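Local coordinates for amino acid ABC transporter, periplasmic amino acid-binding protein (Brucella ovis, PDB 4Z9N), which probably captures glutathione or related amino acid compounds in the periplasm and delivers them to an ABC transporter for uptake, at residues G19-G24 against V82-R87; T75-G80 against G214-Q219. All coordinates share one frame; numbering follows the deposited sequence. Where two conformers were deposited one is given.

Contact 1: residues G19-G24 against V82-R87. With GSH (glutathione), chain U.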
# COMPACT_ATOMS: atom_id res chain seq x y z
N GLY D 19 10.64 -8.30 27.13
CA GLY D 19 10.25 -7.04 27.75
C GLY D 19 10.66 -5.78 27.01
O GLY D 19 10.58 -4.68 27.55
N PHE D 20 11.10 -5.94 25.77
CA PHE D 20 11.46 -4.81 24.94
C PHE D 20 11.46 -5.26 23.49
O PHE D 20 11.42 -6.46 23.20
CB PHE D 20 12.84 -4.26 25.33
CG PHE D 20 13.95 -5.25 25.13
CD1 PHE D 20 14.62 -5.32 23.92
CD2 PHE D 20 14.33 -6.10 26.15
CE1 PHE D 20 15.64 -6.23 23.73
CE2 PHE D 20 15.36 -7.02 25.96
CZ PHE D 20 16.01 -7.08 24.75
N LEU D 21 11.55 -4.29 22.59
CA LEU D 21 11.60 -4.54 21.15
C LEU D 21 13.03 -4.35 20.64
O LEU D 21 13.67 -3.35 20.95
CB LEU D 21 10.62 -3.60 20.45
CG LEU D 21 10.55 -3.55 18.92
CD1 LEU D 21 9.96 -4.84 18.36
CD2 LEU D 21 9.72 -2.36 18.47
N GLN D 22 13.55 -5.31 19.88
CA GLN D 22 14.89 -5.16 19.30
C GLN D 22 14.76 -4.70 17.84
O GLN D 22 14.22 -5.43 17.02
CB GLN D 22 15.66 -6.49 19.36
CG GLN D 22 17.16 -6.42 19.04
CD GLN D 22 17.97 -5.74 20.14
OE1 GLN D 22 17.82 -6.06 21.33
NE2 GLN D 22 18.86 -4.85 19.75
N CYS D 23 15.26 -3.50 17.52
CA CYS D 23 15.08 -2.93 16.18
C CYS D 23 16.36 -2.72 15.37
O CYS D 23 17.35 -2.21 15.89
CB CYS D 23 14.38 -1.58 16.29
SG CYS D 23 12.75 -1.66 17.02
N GLY D 24 16.32 -3.11 14.10
CA GLY D 24 17.42 -2.77 13.21
C GLY D 24 17.26 -1.37 12.64
O GLY D 24 16.25 -1.07 11.99
N VAL D 82 17.34 -9.04 15.10
CA VAL D 82 16.36 -7.97 15.30
C VAL D 82 14.97 -8.48 14.97
O VAL D 82 14.80 -9.40 14.16
CB VAL D 82 16.68 -6.68 14.48
CG1 VAL D 82 18.05 -6.13 14.86
CG2 VAL D 82 16.58 -6.94 12.96
N ASP D 83 13.98 -7.87 15.60
CA ASP D 83 12.58 -8.25 15.45
C ASP D 83 11.93 -7.54 14.25
O ASP D 83 10.96 -8.04 13.68
CB ASP D 83 11.80 -7.91 16.73
CG ASP D 83 12.40 -8.57 17.96
OD1 ASP D 83 12.65 -9.79 17.93
OD2 ASP D 83 12.62 -7.86 18.97
N VAL D 84 12.46 -6.38 13.89
CA VAL D 84 11.93 -5.56 12.80
C VAL D 84 13.07 -4.68 12.27
O VAL D 84 14.00 -4.34 13.00
CB VAL D 84 10.72 -4.68 13.27
CG1 VAL D 84 11.14 -3.70 14.36
CG2 VAL D 84 10.05 -3.95 12.09
N LEU D 85 13.00 -4.36 10.98
CA LEU D 85 13.98 -3.50 10.34
C LEU D 85 13.28 -2.27 9.81
O LEU D 85 12.43 -2.36 8.93
CB LEU D 85 14.68 -4.24 9.19
CG LEU D 85 15.69 -3.43 8.38
CD1 LEU D 85 16.96 -3.12 9.21
CD2 LEU D 85 16.07 -4.20 7.10
N ILE D 86 13.60 -1.11 10.38
CA ILE D 86 13.00 0.14 9.96
C ILE D 86 14.16 1.07 9.70
O ILE D 86 14.70 1.66 10.61
CB ILE D 86 12.04 0.69 11.01
CG1 ILE D 86 11.00 -0.38 11.34
CG2 ILE D 86 11.32 1.93 10.46
CD1 ILE D 86 9.99 0.01 12.41
N ARG D 87 14.58 1.14 8.44
CA ARG D 87 15.89 1.70 8.14
C ARG D 87 15.99 2.08 6.67
O ARG D 87 16.82 1.51 5.95
CB ARG D 87 16.98 0.69 8.54
CG ARG D 87 18.44 1.14 8.32
CD ARG D 87 19.28 -0.03 7.86
NE ARG D 87 20.61 0.37 7.37
CZ ARG D 87 20.83 0.89 6.16
NH1 ARG D 87 19.81 1.12 5.34
NH2 ARG D 87 22.07 1.21 5.79
N1 GSH U . 16.88 2.82 0.11
CA1 GSH U . 18.10 2.27 -0.48
C1 GSH U . 18.10 0.76 -0.28
O11 GSH U . 19.00 0.07 -0.84
O12 GSH U . 17.23 0.20 0.44
CB1 GSH U . 19.37 2.84 0.18
CG1 GSH U . 19.34 2.50 1.69
CD1 GSH U . 20.70 2.84 2.29
OE1 GSH U . 21.35 2.02 2.87
N2 GSH U . 21.18 4.19 2.15
CA2 GSH U . 22.49 4.50 2.71
C2 GSH U . 22.53 4.31 4.23
O2 GSH U . 21.56 4.27 4.92
CB2 GSH U . 22.95 5.89 2.25
SG2 GSH U . 21.98 7.22 3.02
N3 GSH U . 23.84 4.13 4.82
CA3 GSH U . 23.96 3.94 6.24
C3 GSH U . 24.81 2.68 6.49
O31 GSH U . 25.24 2.47 7.65
O32 GSH U . 25.05 1.87 5.55
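Q22 and D83 hold each other by two hydrogen bonds, and the strand pair formed by 19-24 and 82-87 starts there. D83 N donates to Q22 O at 2.8 Å, while the D83 carboxylate accepts from the backbone N-H of Q22. Followed outward, D83 CB lies 3.5 Å from Q22 O and touches L21 CD1, the two side chains sliding past each other in opposite directions. CG is anti to the carbonyl carbon (chi1 -56°), which turns the carboxylate toward the neighbouring backbone. At the tip, D83 OD2 accepts Q22 N at 2.9 Å on its anti side, 22° out of the carboxylate plane, and also forms a salt bridge with K18 at the end of the preceding helix. An aspartate suits this spot because it is short enough to reach a backbone N-H while its charge answers the lysine.

Further along, G24 and L85 form a short parallel bridge. G24 N donates almost straight to V84 O (2.8 Å, 171° at the hydrogen), and I86 N returns a bond to G24 O at 3.1 Å. Having no side chain, G24 leaves room for L85 CD1 and V82 CG2, and V82 CG1 lies against its amide N. C23 SG meets V84 CG1 at 3.7 Å; C23 also packs on C49 of helix 44-57, while V84 leans on V217 of strand 211-218.

Beyond the strand, R87 reaches glutathione. L68 O holds R87 NE, and R87 NH1 (3.0 Å) and NH2 both donate to glutathione OE1, the γ-glutamyl amide oxygen, from the edge of the guanidinium. Parallel strands in the order 63-67, 21-25, 84-85, with binding residues following their C-terminal ends at the cleft, are characteristic of a periplasmic binding protein lobe of the type II fold.

Contact 2: residues T75-G80 against G214-Q219; sequences TALQSG and GLTVRQ. With NA (sodium ion), chain K.
L77, on the last turn of helix 73-78, packs against T216 and R218 of strand 211-218, the helix-on-sheet layering of an α/β periplasmic binding protein lobe. L77 CD2 lies 3.6 Å from T216 CG2 and 3.5 Å from T216 O, so a branched apolar tip fills the angle between a methyl and a backbone carbonyl. Threonine suits that place: its methyl faces the leucine, while OG1 bonds back to G214 O in its own strand, coming from above the carbonyl plane.

R218 runs its aliphatic part past the same leucine, CD lying 3.2 Å from L77 O. A bend at chi3 (-66°) then brings R218 NH1 round to L77 O, 2.9 Å away in both the guanidinium and the carbonyl plane. That oxygen also accepts G80 N, so two donors satisfy it where the helix runs out. G80 makes the turn with positive phi, readily adopted by glycine.

Further out, Q219 joins D96, L101 and D102 of its own chain and D226 of the second subunit around a sodium ion. Nearer the helix end, R218 NH2 donates to a water at 2.9 Å, and that water lies 3.0 Å from G80 O.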
# COMPACT_ATOMS: atom_id res chain seq x y z
N THR D 75 20.56 -9.68 6.91
CA THR D 75 21.05 -10.83 7.66
C THR D 75 20.60 -10.74 9.12
O THR D 75 20.15 -11.73 9.71
CB THR D 75 22.58 -10.95 7.60
OG1 THR D 75 23.00 -10.99 6.23
CG2 THR D 75 23.05 -12.21 8.31
N ALA D 76 20.71 -9.54 9.67
CA ALA D 76 20.34 -9.28 11.06
C ALA D 76 18.87 -9.61 11.30
O ALA D 76 18.51 -10.11 12.36
CB ALA D 76 20.62 -7.83 11.43
N LEU D 77 18.01 -9.33 10.32
CA LEU D 77 16.59 -9.64 10.47
C LEU D 77 16.33 -11.13 10.23
O LEU D 77 15.58 -11.76 10.98
CB LEU D 77 15.76 -8.78 9.51
CG LEU D 77 14.23 -8.94 9.53
CD1 LEU D 77 13.64 -8.62 10.90
CD2 LEU D 77 13.59 -8.05 8.46
N GLN D 78 16.97 -11.70 9.21
CA GLN D 78 16.78 -13.12 8.90
C GLN D 78 17.20 -14.01 10.05
O GLN D 78 16.60 -15.05 10.28
CB GLN D 78 17.57 -13.51 7.64
CG GLN D 78 17.07 -12.88 6.36
CD GLN D 78 18.04 -13.11 5.21
OE1 GLN D 78 17.64 -13.36 4.07
NE2 GLN D 78 19.33 -13.05 5.51
N SER D 79 18.24 -13.60 10.76
CA SER D 79 18.84 -14.44 11.78
C SER D 79 18.03 -14.38 13.07
O SER D 79 18.18 -15.22 13.96
CB SER D 79 20.28 -14.00 12.06
OG SER D 79 20.29 -12.82 12.85
N GLY D 80 17.16 -13.39 13.18
CA GLY D 80 16.41 -13.19 14.40
C GLY D 80 17.06 -12.22 15.36
O GLY D 80 16.55 -11.97 16.46
N GLY D 214 10.25 0.53 3.41
CA GLY D 214 9.33 -0.46 3.95
C GLY D 214 9.61 -0.92 5.36
O GLY D 214 10.75 -0.97 5.79
N LEU D 215 8.54 -1.18 6.11
CA LEU D 215 8.63 -1.77 7.44
C LEU D 215 8.86 -3.25 7.27
O LEU D 215 7.95 -3.99 6.88
CB LEU D 215 7.35 -1.48 8.22
CG LEU D 215 7.02 0.02 8.25
CD1 LEU D 215 5.69 0.25 8.90
CD2 LEU D 215 8.12 0.81 8.95
N THR D 216 10.07 -3.71 7.56
CA THR D 216 10.51 -5.01 7.06
C THR D 216 10.51 -6.06 8.16
O THR D 216 11.06 -5.82 9.22
CB THR D 216 11.91 -4.86 6.43
OG1 THR D 216 11.88 -3.76 5.51
CG2 THR D 216 12.32 -6.14 5.69
N VAL D 217 9.85 -7.19 7.92
CA VAL D 217 9.76 -8.27 8.90
C VAL D 217 10.07 -9.60 8.21
O VAL D 217 10.12 -9.68 6.98
CB VAL D 217 8.37 -8.35 9.58
CG1 VAL D 217 8.10 -7.12 10.46
CG2 VAL D 217 7.27 -8.51 8.53
N ARG D 218 10.26 -10.65 9.01
CA ARG D 218 10.42 -12.00 8.47
C ARG D 218 9.07 -12.51 7.96
O ARG D 218 8.03 -12.19 8.53
CB ARG D 218 10.99 -12.95 9.53
CG ARG D 218 12.42 -12.63 9.93
CD ARG D 218 12.95 -13.63 10.96
NE ARG D 218 12.24 -13.54 12.23
CZ ARG D 218 12.55 -12.67 13.19
NH1 ARG D 218 13.54 -11.81 13.03
NH2 ARG D 218 11.85 -12.66 14.32
N GLN D 219 9.09 -13.29 6.88
CA GLN D 219 7.92 -14.10 6.49
C GLN D 219 7.57 -15.13 7.57
O GLN D 219 8.38 -15.43 8.44
CB GLN D 219 8.19 -14.82 5.17
CG GLN D 219 8.25 -13.88 3.98
CD GLN D 219 8.50 -14.58 2.65
OE1 GLN D 219 8.33 -13.98 1.57
NE2 GLN D 219 8.90 -15.85 2.71
NA NA K . 7.58 -11.74 0.84
O HOH W 1 13.59 -11.69 16.36

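In the fold
Contact 1 is buried and belongs to the parallel sheet of the lobe, held by three backbone bonds and one to an aspartate carboxylate; contact 2 lies partly at the surface, where a long arginine and a water serve a helix end. The two adjoin, their centres about 9 Å apart: helix 73-78 is followed, after a turn at G80, by strand 84-85, and 211-218 runs alongside that strand. V82 O probably accepts R218 NH1 at 2.9 Å, and T216 O probably accepts L85 N, so residues of contact 2 extend the bonding of 82-87. Their outer ends differ: R87 faces glutathione in the cleft, whereas Q219 reaches a sodium ion shared with the second subunit.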